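Local structure of lantibiotic dehydratase (Microbispora corallina, 5EHK) at residues V839-R844 / V891-Q896; T941-F946 / D1033-Q1038; T949-T954 / A1090-S1095. The protein probably dehydrates serine and threonine residues of the NAI-107 precursor peptide, using glutamate delivered by glutamyl-tRNA to activate their hydroxyls. One frame throughout, in Å; residues are numbered along the deposited sequence.

Contact 1: V839-R844 / V891-Q896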
loop_
_atom_site.group_PDB
_atom_site.type_symbol
_atom_site.label_atom_id
_atom_site.label_comp_id
_atom_site.label_asym_id
_atom_site.label_seq_id
_atom_site.Cartn_x
_atom_site.Cartn_y
_atom_site.Cartn_z
ATOM N N VAL A 839 -23.457 -21.706 16.521
ATOM C CA VAL A 839 -23.127 -22.816 15.624
ATOM C C VAL A 839 -23.822 -24.157 16.048
ATOM O O VAL A 839 -24.328 -24.894 15.192
ATOM C CB VAL A 839 -21.585 -22.926 15.390
ATOM C CG1 VAL A 839 -21.236 -24.159 14.544
ATOM C CG2 VAL A 839 -21.085 -21.678 14.666
ATOM N N PRO A 840 -23.890 -24.440 17.373
ATOM C CA PRO A 840 -24.668 -25.604 17.808
ATOM C C PRO A 840 -26.083 -25.584 17.274
ATOM O O PRO A 840 -26.579 -26.643 16.873
ATOM C CB PRO A 840 -24.684 -25.457 19.320
ATOM C CG PRO A 840 -23.382 -24.837 19.613
ATOM C CD PRO A 840 -23.146 -23.855 18.509
ATOM N N VAL A 841 -26.715 -24.413 17.236
ATOM C CA VAL A 841 -28.061 -24.344 16.679
ATOM C C VAL A 841 -28.067 -24.747 15.203
ATOM O O VAL A 841 -28.951 -25.433 14.740
ATOM C CB VAL A 841 -28.688 -22.971 16.885
ATOM C CG1 VAL A 841 -30.008 -22.876 16.162
ATOM C CG2 VAL A 841 -28.875 -22.717 18.355
ATOM N N LEU A 842 -27.053 -24.338 14.469
ATOM C CA LEU A 842 -26.965 -24.664 13.054
ATOM C C LEU A 842 -26.753 -26.158 12.846
ATOM O O LEU A 842 -27.268 -26.743 11.894
ATOM C CB LEU A 842 -25.816 -23.873 12.414
ATOM C CG LEU A 842 -26.044 -22.363 12.305
ATOM C CD1 LEU A 842 -24.825 -21.681 11.732
ATOM C CD2 LEU A 842 -27.234 -22.108 11.420
ATOM N N VAL A 843 -25.994 -26.779 13.747
ATOM C CA VAL A 843 -25.651 -28.177 13.588
ATOM C C VAL A 843 -26.875 -29.045 13.880
ATOM O O VAL A 843 -27.125 -30.056 13.196
ATOM C CB VAL A 843 -24.457 -28.571 14.469
ATOM C CG1 VAL A 843 -24.324 -30.102 14.569
ATOM C CG2 VAL A 843 -23.154 -27.907 13.940
ATOM N N ARG A 844 -27.654 -28.633 14.875
ATOM C CA ARG A 844 -28.892 -29.327 15.186
ATOM C C ARG A 844 -29.879 -29.247 14.037
ATOM O O ARG A 844 -30.606 -30.206 13.766
ATOM C CB ARG A 844 -29.534 -28.791 16.465
ATOM C CG ARG A 844 -28.845 -29.231 17.735
ATOM C CD ARG A 844 -29.663 -28.910 18.984
ATOM N NE ARG A 844 -29.557 -27.524 19.455
ATOM C CZ ARG A 844 -28.601 -27.080 20.276
ATOM N NH1 ARG A 844 -27.643 -27.899 20.705
ATOM N NH2 ARG A 844 -28.596 -25.813 20.665
ATOM N N VAL A 891 -30.768 -14.401 9.912
ATOM C CA VAL A 891 -31.290 -13.048 9.914
ATOM C C VAL A 891 -31.586 -12.589 11.355
ATOM O O VAL A 891 -31.214 -11.493 11.714
ATOM C CB VAL A 891 -32.553 -12.925 9.051
ATOM C CG1 VAL A 891 -33.320 -11.642 9.395
ATOM C CG2 VAL A 891 -32.203 -13.011 7.572
ATOM N N GLU A 892 -32.190 -13.428 12.198
ATOM C CA GLU A 892 -32.353 -13.080 13.610
ATOM C C GLU A 892 -31.007 -12.682 14.204
ATOM O O GLU A 892 -30.886 -11.623 14.835
ATOM C CB GLU A 892 -32.916 -14.233 14.467
ATOM C CG GLU A 892 -34.300 -14.883 14.105
ATOM C CD GLU A 892 -34.510 -16.232 14.840
ATOM O OE1 GLU A 892 -33.788 -16.517 15.821
ATOM O OE2 GLU A 892 -35.309 -17.075 14.372
ATOM N N TRP A 893 -29.997 -13.530 14.005
ATOM C CA TRP A 893 -28.695 -13.295 14.625
ATOM C C TRP A 893 -28.058 -11.978 14.166
ATOM O O TRP A 893 -27.377 -11.315 14.945
ATOM C CB TRP A 893 -27.756 -14.480 14.398
ATOM C CG TRP A 893 -28.191 -15.689 15.156
ATOM C CD1 TRP A 893 -29.033 -15.711 16.219
ATOM C CD2 TRP A 893 -27.859 -17.054 14.882
ATOM N NE1 TRP A 893 -29.244 -16.993 16.642
ATOM C CE2 TRP A 893 -28.535 -17.845 15.844
ATOM C CE3 TRP A 893 -27.065 -17.688 13.923
ATOM C CZ2 TRP A 893 -28.442 -19.240 15.878
ATOM C CZ3 TRP A 893 -26.959 -19.071 13.962
ATOM C CH2 TRP A 893 -27.649 -19.832 14.933
ATOM N N GLN A 894 -28.303 -11.591 12.920
ATOM C CA GLN A 894 -27.852 -10.300 12.424
ATOM C C GLN A 894 -28.537 -9.122 13.170
ATOM O O GLN A 894 -27.857 -8.216 13.682
ATOM C CB GLN A 894 -28.090 -10.217 10.914
ATOM C CG GLN A 894 -27.546 -8.994 10.243
ATOM C CD GLN A 894 -27.563 -9.110 8.715
ATOM O OE1 GLN A 894 -27.569 -10.207 8.154
ATOM N NE2 GLN A 894 -27.572 -7.965 8.038
ATOM N N ARG A 895 -29.862 -9.163 13.296
ATOM C CA ARG A 895 -30.579 -8.138 14.047
ATOM C C ARG A 895 -30.066 -7.995 15.482
ATOM O O ARG A 895 -29.981 -6.879 16.001
ATOM C CB ARG A 895 -32.083 -8.420 14.045
ATOM C CG ARG A 895 -32.715 -8.411 12.665
ATOM C CD ARG A 895 -34.168 -8.781 12.768
ATOM N NE ARG A 895 -34.821 -8.007 13.820
ATOM C CZ ARG A 895 -36.129 -8.016 14.063
ATOM N NH1 ARG A 895 -36.946 -8.748 13.318
ATOM N NH2 ARG A 895 -36.625 -7.275 15.042
ATOM N N GLN A 896 -29.739 -9.115 16.119
ATOM C CA GLN A 896 -29.143 -9.104 17.451
ATOM C C GLN A 896 -27.651 -8.725 17.426
ATOM O O GLN A 896 -26.969 -8.752 18.457
ATOM C CB GLN A 896 -29.369 -10.468 18.123
ATOM C CG GLN A 896 -30.831 -10.862 18.068
ATOM C CD GLN A 896 -31.175 -12.292 18.514
ATOM O OE1 GLN A 896 -30.343 -13.043 19.034
ATOM N NE2 GLN A 896 -32.432 -12.671 18.290
#

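Contact 2: T941-F946 / D1033-Q1038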
loop_
_atom_site.group_PDB
_atom_site.type_symbol
_atom_site.label_atom_id
_atom_site.label_comp_id
_atom_site.label_asym_id
_atom_site.label_seq_id
_atom_site.Cartn_x
_atom_site.Cartn_y
_atom_site.Cartn_z
ATOM N N THR A 941 -14.114 -23.616 28.210
ATOM C CA THR A 941 -13.253 -22.445 28.394
ATOM C C THR A 941 -13.992 -21.144 28.822
ATOM O O THR A 941 -13.406 -20.269 29.462
ATOM C CB THR A 941 -12.363 -22.293 27.144
ATOM O OG1 THR A 941 -11.053 -22.779 27.454
ATOM C CG2 THR A 941 -12.321 -20.883 26.617
ATOM N N ARG A 942 -15.281 -21.040 28.496
ATOM C CA ARG A 942 -16.077 -19.902 28.940
ATOM C C ARG A 942 -16.222 -19.900 30.459
ATOM O O ARG A 942 -16.261 -18.838 31.079
ATOM C CB ARG A 942 -17.474 -19.915 28.299
ATOM C CG ARG A 942 -18.481 -18.923 28.915
ATOM C CD ARG A 942 -19.906 -19.119 28.380
ATOM N NE ARG A 942 -20.066 -18.476 27.086
ATOM C CZ ARG A 942 -21.110 -18.653 26.284
ATOM N NH1 ARG A 942 -22.108 -19.444 26.656
ATOM N NH2 ARG A 942 -21.148 -18.041 25.099
ATOM N N ARG A 943 -16.283 -21.088 31.060
ATOM C CA ARG A 943 -16.627 -21.176 32.476
ATOM C C ARG A 943 -15.602 -20.478 33.338
ATOM O O ARG A 943 -14.395 -20.633 33.142
ATOM C CB ARG A 943 -16.783 -22.619 32.967
ATOM C CG ARG A 943 -17.300 -22.677 34.416
ATOM C CD ARG A 943 -17.391 -24.096 34.972
ATOM N NE ARG A 943 -16.069 -24.682 35.212
ATOM C CZ ARG A 943 -15.289 -24.391 36.253
ATOM N NH1 ARG A 943 -15.689 -23.516 37.170
ATOM N NH2 ARG A 943 -14.104 -24.975 36.381
ATOM N N ALA A 944 -16.101 -19.701 34.291
ATOM C CA ALA A 944 -15.244 -19.041 35.255
ATOM C C ALA A 944 -14.591 -20.106 36.139
ATOM O O ALA A 944 -15.282 -20.928 36.754
ATOM C CB ALA A 944 -16.059 -18.051 36.094
ATOM N N GLY A 945 -13.261 -20.137 36.150
ATOM C CA GLY A 945 -12.574 -21.084 37.002
ATOM C C GLY A 945 -11.940 -22.258 36.290
ATOM O O GLY A 945 -11.121 -22.975 36.884
ATOM N N PHE A 946 -12.344 -22.484 35.041
ATOM C CA PHE A 946 -11.723 -23.532 34.231
ATOM C C PHE A 946 -10.222 -23.293 34.241
ATOM O O PHE A 946 -9.756 -22.198 33.917
ATOM C CB PHE A 946 -12.289 -23.565 32.803
ATOM C CG PHE A 946 -11.830 -24.747 31.998
ATOM C CD1 PHE A 946 -12.273 -26.020 32.289
ATOM C CD2 PHE A 946 -10.953 -24.579 30.946
ATOM C CE1 PHE A 946 -11.838 -27.100 31.559
ATOM C CE2 PHE A 946 -10.522 -25.658 30.213
ATOM C CZ PHE A 946 -10.971 -26.923 30.523
ATOM N N ASP A 1033 -7.054 -33.858 37.456
ATOM C CA ASP A 1033 -7.964 -32.719 37.405
ATOM C C ASP A 1033 -9.348 -33.135 36.904
ATOM O O ASP A 1033 -9.458 -34.002 36.042
ATOM C CB ASP A 1033 -7.356 -31.719 36.430
ATOM C CG ASP A 1033 -7.718 -30.300 36.745
ATOM O OD1 ASP A 1033 -8.771 -30.066 37.377
ATOM O OD2 ASP A 1033 -6.932 -29.414 36.349
ATOM N N GLU A 1034 -10.407 -32.542 37.455
ATOM C CA GLU A 1034 -11.752 -32.762 36.920
ATOM C C GLU A 1034 -11.851 -32.057 35.571
ATOM O O GLU A 1034 -12.396 -32.597 34.608
ATOM C CB GLU A 1034 -12.843 -32.282 37.880
ATOM C CG GLU A 1034 -14.260 -32.558 37.388
ATOM C CD GLU A 1034 -15.339 -32.225 38.427
ATOM O OE1 GLU A 1034 -14.983 -31.785 39.546
ATOM O OE2 GLU A 1034 -16.546 -32.405 38.125
ATOM N N ASP A 1035 -11.314 -30.841 35.511
ATOM C CA ASP A 1035 -11.255 -30.096 34.265
ATOM C C ASP A 1035 -10.447 -30.847 33.206
ATOM O O ASP A 1035 -10.829 -30.870 32.033
ATOM C CB ASP A 1035 -10.652 -28.709 34.491
ATOM C CG ASP A 1035 -11.603 -27.764 35.209
ATOM O OD1 ASP A 1035 -12.685 -28.212 35.653
ATOM O OD2 ASP A 1035 -11.271 -26.564 35.311
ATOM N N GLY A 1036 -9.340 -31.461 33.618
ATOM C CA GLY A 1036 -8.476 -32.176 32.694
ATOM C C GLY A 1036 -9.162 -33.370 32.062
ATOM O O GLY A 1036 -8.903 -33.725 30.903
ATOM N N CYS A 1037 -10.033 -34.004 32.839
ATOM C CA CYS A 1037 -10.820 -35.125 32.353
ATOM C C CYS A 1037 -11.802 -34.667 31.288
ATOM O O CYS A 1037 -11.958 -35.316 30.255
ATOM C CB CYS A 1037 -11.555 -35.800 33.513
ATOM S SG CYS A 1037 -10.512 -36.970 34.382
ATOM N N GLN A 1038 -12.461 -33.539 31.547
ATOM C CA GLN A 1038 -13.451 -33.017 30.626
ATOM C C GLN A 1038 -12.800 -32.608 29.311
ATOM O O GLN A 1038 -13.439 -32.597 28.255
ATOM C CB GLN A 1038 -14.237 -31.861 31.235
ATOM C CG GLN A 1038 -15.373 -32.265 32.156
ATOM C CD GLN A 1038 -16.154 -31.055 32.681
ATOM O OE1 GLN A 1038 -15.583 -30.096 33.219
ATOM N NE2 GLN A 1038 -17.465 -31.083 32.490
#

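Contact 3: T949-T954 / A1090-S1095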
loop_
_atom_site.group_PDB
_atom_site.type_symbol
_atom_site.label_atom_id
_atom_site.label_comp_id
_atom_site.label_asym_id
_atom_site.label_seq_id
_atom_site.Cartn_x
_atom_site.Cartn_y
_atom_site.Cartn_z
ATOM N N THR A 949 -5.971 -22.779 29.953
ATOM C CA THR A 949 -6.130 -21.754 28.944
ATOM C C THR A 949 -6.445 -22.411 27.602
ATOM O O THR A 949 -6.356 -23.622 27.454
ATOM C CB THR A 949 -4.841 -20.924 28.796
ATOM O OG1 THR A 949 -3.771 -21.786 28.387
ATOM C CG2 THR A 949 -4.473 -20.254 30.122
ATOM N N LEU A 950 -6.815 -21.601 26.625
ATOM C CA LEU A 950 -7.032 -22.086 25.281
ATOM C C LEU A 950 -5.760 -22.671 24.687
ATOM O O LEU A 950 -5.803 -23.706 24.045
ATOM C CB LEU A 950 -7.544 -20.946 24.409
ATOM C CG LEU A 950 -8.451 -21.275 23.228
ATOM C CD1 LEU A 950 -9.580 -22.220 23.620
ATOM C CD2 LEU A 950 -9.014 -19.986 22.676
ATOM N N ASP A 951 -4.618 -22.031 24.916
ATOM C CA ASP A 951 -3.352 -22.546 24.386
ATOM C C ASP A 951 -3.046 -23.920 24.958
ATOM O O ASP A 951 -2.503 -24.794 24.274
ATOM C CB ASP A 951 -2.186 -21.605 24.674
ATOM C CG ASP A 951 -2.289 -20.304 23.917
ATOM O OD1 ASP A 951 -3.406 -19.964 23.478
ATOM O OD2 ASP A 951 -1.246 -19.631 23.741
ATOM N N GLU A 952 -3.389 -24.103 26.222
ATOM C CA GLU A 952 -3.202 -25.396 26.848
ATOM C C GLU A 952 -4.069 -26.464 26.195
ATOM O O GLU A 952 -3.551 -27.477 25.734
ATOM C CB GLU A 952 -3.449 -25.318 28.359
ATOM C CG GLU A 952 -2.221 -24.834 29.131
ATOM C CD GLU A 952 -2.547 -24.358 30.531
ATOM O OE1 GLU A 952 -3.676 -23.859 30.747
ATOM O OE2 GLU A 952 -1.683 -24.511 31.420
ATOM N N VAL A 953 -5.373 -26.229 26.118
ATOM C CA VAL A 953 -6.265 -27.240 25.565
ATOM C C VAL A 953 -5.914 -27.492 24.098
ATOM O O VAL A 953 -6.090 -28.605 23.606
ATOM C CB VAL A 953 -7.757 -26.896 25.750
ATOM C CG1 VAL A 953 -8.019 -26.481 27.199
ATOM C CG2 VAL A 953 -8.179 -25.797 24.800
ATOM N N THR A 954 -5.388 -26.473 23.412
ATOM C CA THR A 954 -4.958 -26.632 22.019
ATOM C C THR A 954 -3.702 -27.492 21.919
ATOM O O THR A 954 -3.610 -28.362 21.048
ATOM C CB THR A 954 -4.785 -25.289 21.290
ATOM O OG1 THR A 954 -6.028 -24.575 21.323
ATOM C CG2 THR A 954 -4.408 -25.502 19.815
ATOM N N ALA A 1090 -0.394 -16.801 12.776
ATOM C CA ALA A 1090 0.645 -17.800 12.477
ATOM C C ALA A 1090 1.665 -18.004 13.614
ATOM O O ALA A 1090 2.109 -19.131 13.866
ATOM C CB ALA A 1090 1.342 -17.499 11.165
ATOM N N GLU A 1091 2.032 -16.924 14.297
ATOM C CA GLU A 1091 2.969 -17.038 15.406
ATOM C C GLU A 1091 2.314 -17.818 16.547
ATOM O O GLU A 1091 2.942 -18.685 17.146
ATOM C CB GLU A 1091 3.448 -15.653 15.887
ATOM C CG GLU A 1091 2.384 -14.818 16.610
ATOM C CD GLU A 1091 2.923 -13.531 17.236
ATOM O OE1 GLU A 1091 4.165 -13.352 17.288
ATOM O OE2 GLU A 1091 2.093 -12.715 17.703
ATOM N N ARG A 1092 1.039 -17.541 16.814
ATOM C CA ARG A 1092 0.349 -18.205 17.904
ATOM C C ARG A 1092 0.302 -19.715 17.678
ATOM O O ARG A 1092 0.498 -20.501 18.601
ATOM C CB ARG A 1092 -1.057 -17.640 18.129
ATOM C CG ARG A 1092 -1.675 -18.163 19.441
ATOM C CD ARG A 1092 -3.104 -17.717 19.668
ATOM N NE ARG A 1092 -3.608 -18.173 20.964
ATOM C CZ ARG A 1092 -4.817 -17.877 21.437
ATOM N NH1 ARG A 1092 -5.650 -17.150 20.721
ATOM N NH2 ARG A 1092 -5.199 -18.324 22.618
ATOM N N GLU A 1093 0.061 -20.119 16.441
ATOM C CA GLU A 1093 0.066 -21.530 16.120
ATOM C C GLU A 1093 1.438 -22.175 16.333
ATOM O O GLU A 1093 1.535 -23.292 16.837
ATOM C CB GLU A 1093 -0.408 -21.752 14.685
ATOM C CG GLU A 1093 -0.455 -23.210 14.330
ATOM C CD GLU A 1093 -1.021 -23.451 12.969
ATOM O OE1 GLU A 1093 -1.812 -22.599 12.504
ATOM O OE2 GLU A 1093 -0.660 -24.483 12.358
ATOM N N ARG A 1094 2.499 -21.463 15.966
ATOM C CA ARG A 1094 3.855 -21.975 16.152
ATOM C C ARG A 1094 4.236 -22.112 17.622
ATOM O O ARG A 1094 4.918 -23.063 17.993
ATOM C CB ARG A 1094 4.872 -21.125 15.404
ATOM C CG ARG A 1094 5.370 -21.771 14.151
ATOM C CD ARG A 1094 5.417 -20.771 13.001
ATOM N NE ARG A 1094 5.846 -19.465 13.474
ATOM C CZ ARG A 1094 5.576 -18.330 12.849
ATOM N NH1 ARG A 1094 4.879 -18.356 11.724
ATOM N NH2 ARG A 1094 5.999 -17.178 13.354
ATOM N N SER A 1095 3.815 -21.162 18.454
ATOM C CA SER A 1095 4.057 -21.282 19.885
ATOM C C SER A 1095 3.333 -22.500 20.433
ATOM O O SER A 1095 3.963 -23.416 20.967
ATOM C CB SER A 1095 3.607 -20.035 20.635
ATOM O OG SER A 1095 4.232 -18.884 20.089
#

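Contact 1: V839-R844 / V891-Q896
Trp893 drives the benzo end of its indole against Val841 and Leu842, and almost everything this contact buries lies along that one ring edge. With CG anti to the carbonyl carbon (chi1 -69°), the indole extends from a CB that already points at helix 839-848. The two aliphatic residues then share the far edge in order. Val841 CB lies 3.8 Å from Trp893 CH2, and Val841 CG1 comes to 4.0 Å from Trp893 CZ2. On the other side of that corner Leu842 CG lies 3.8 Å from Trp893 CZ3, with both methyls of Leu842 following the same ring atom: CD1 and CD2 are each 4.0 Å from Trp893 CZ3. Val841 CB and Leu842 CG sit near the indole plane, which makes this an edge contact rather than a stack on a face.

The enclosed side is that of Leu842 and the indole, both buried; Leu842 also leans on Ile886, and Phe834 meets the indole with the two ring planes at about 85°. The side nearer solvent is that of Val841, equally close to the ring but partly exposed and lying against Arg889. No hydrogen bond crosses, and the buried surface is modest, 138 Å² over both sides. Beyond the tryptophan, the end of helix 875-895 turns to the assembly: Gln894 OE1 bonds to Gln906 NE2 of the second subunit.

Both helices belong to a unit that runs strand, helices, two strands, helix, strand, with the four antiparallel strands ordered 2-3-1-4. That is the topology of a ferredoxin-like fold, here with its first helical crossover divided into 828-837 and 839-848, and Trp893 of the second crossover packs its ring edge against the first.

Contact 2: T941-F946 / D1033-Q1038
Arg943 and Phe946 converge on Asp1035, in the first turn of helix 1034-1042. That turn starts from Asp1033, the N-cap: its OD1 accepts from Asp1035 N at 3.2 Å, the donor arriving 61° out of the carboxylate plane, while its OD2 forms a salt bridge with Arg947. Asp1035 follows, buried and pointing at the other segment. Arg943 NH2 stands 3.4 Å from Asp1035 OD2, a salt bridge whose length and 65° angle between guanidinium and carboxylate planes suggest a loose ion pair; the hydrogen bond to that oxygen comes instead from Arg947 N. The arginine belongs to a type II beta turn, Arg943 to Phe946, which follows helix 920-942 and has Gly945 at its third position with a positive phi of 106°. Thus a turn on one side faces a capped helix start on the other, and the helix N terminus would be expected to steady the carboxylate's charge. Phe946 passes alongside Asp1035, its CE1 3.5 Å from Asp1035 CB, and packs on Leu940. One helical turn later, Gln1038 packs on Leu940 too.

Contact 3: T949-T954 / A1090-S1095
The guanidinium of Arg1092 turns its NE/NH2 edge to one carboxylate oxygen of Asp951, OD1, which sits close to the guanidinium plane; the planes of the two groups are 45° apart. Leu950 CB approaches obliquely, 3.9 Å from Arg1092 NH2. A second flat group, that of Arg1094, lies over its own helix, with Ala1090 O 3.4 Å above the guanidinium plane and nearer the border of the group than its centre.

The ion pair rests on a single carboxylate oxygen. Arg1092 NH2 donates to Asp951 OD1 at 2.6 Å with an N-H...O angle of 158°, meeting the oxygen almost end-on to its C-O bond. Arg1092 NE gives the same atom a weak second bond of 3.1 Å, so the arrangement is a fork onto one oxygen and not a bidentate pairing of both. The reach comes from the arginine: CG is anti to the backbone N (chi1 -169°) and the chain continues extended to NE. It spans two segments whose nearest alpha carbons, Asp951 CA and Arg1092 CA, are 8.6 Å apart. Ile1086 touches Leu950, Thr954 and Arg1092, so the polar link has an apolar neighbour common to both segments.

Asp951 sits in the first turn of its helix, where the helix dipole may help to stabilise its negative charge. The start of that turn is fixed by reciprocal bonds: Glu952 N donates to Thr949 OG1 at 3.2 Å, and Thr949 N donates to Glu952 OE1 at 2.7 Å. Glu952 OE1 also accepts from the threonine hydroxyl. This is a capping box, and the arrangement as a whole is that of a capped helix start, 950-965, joined by a surface salt bridge to the first turns of the C-terminal helix 1090-1109.

Following the chain, contact 1 closes first: 839-844 returns to 891-896 after 46 intervening residues, within the ferredoxin-like unit and in series with the other two. Contact 2 then opens at 941-946, contact 3 opens at 949-954, contact 2 closes at 1033-1038 and contact 3 at 1090-1095, so these two loops cross. Their centres are about 17 Å apart, and Phe946 CE2 packs 4.0 Å from Val953 CG1. Together they tie the turn after helix 920-942, and the start of helix 950-965, to the starts of helices 1034-1042 and 1090-1109. Contact 1 touches neither, yet Arg942 bridges to Asp833 and Asp837 on helix 828-837, linking the two regions.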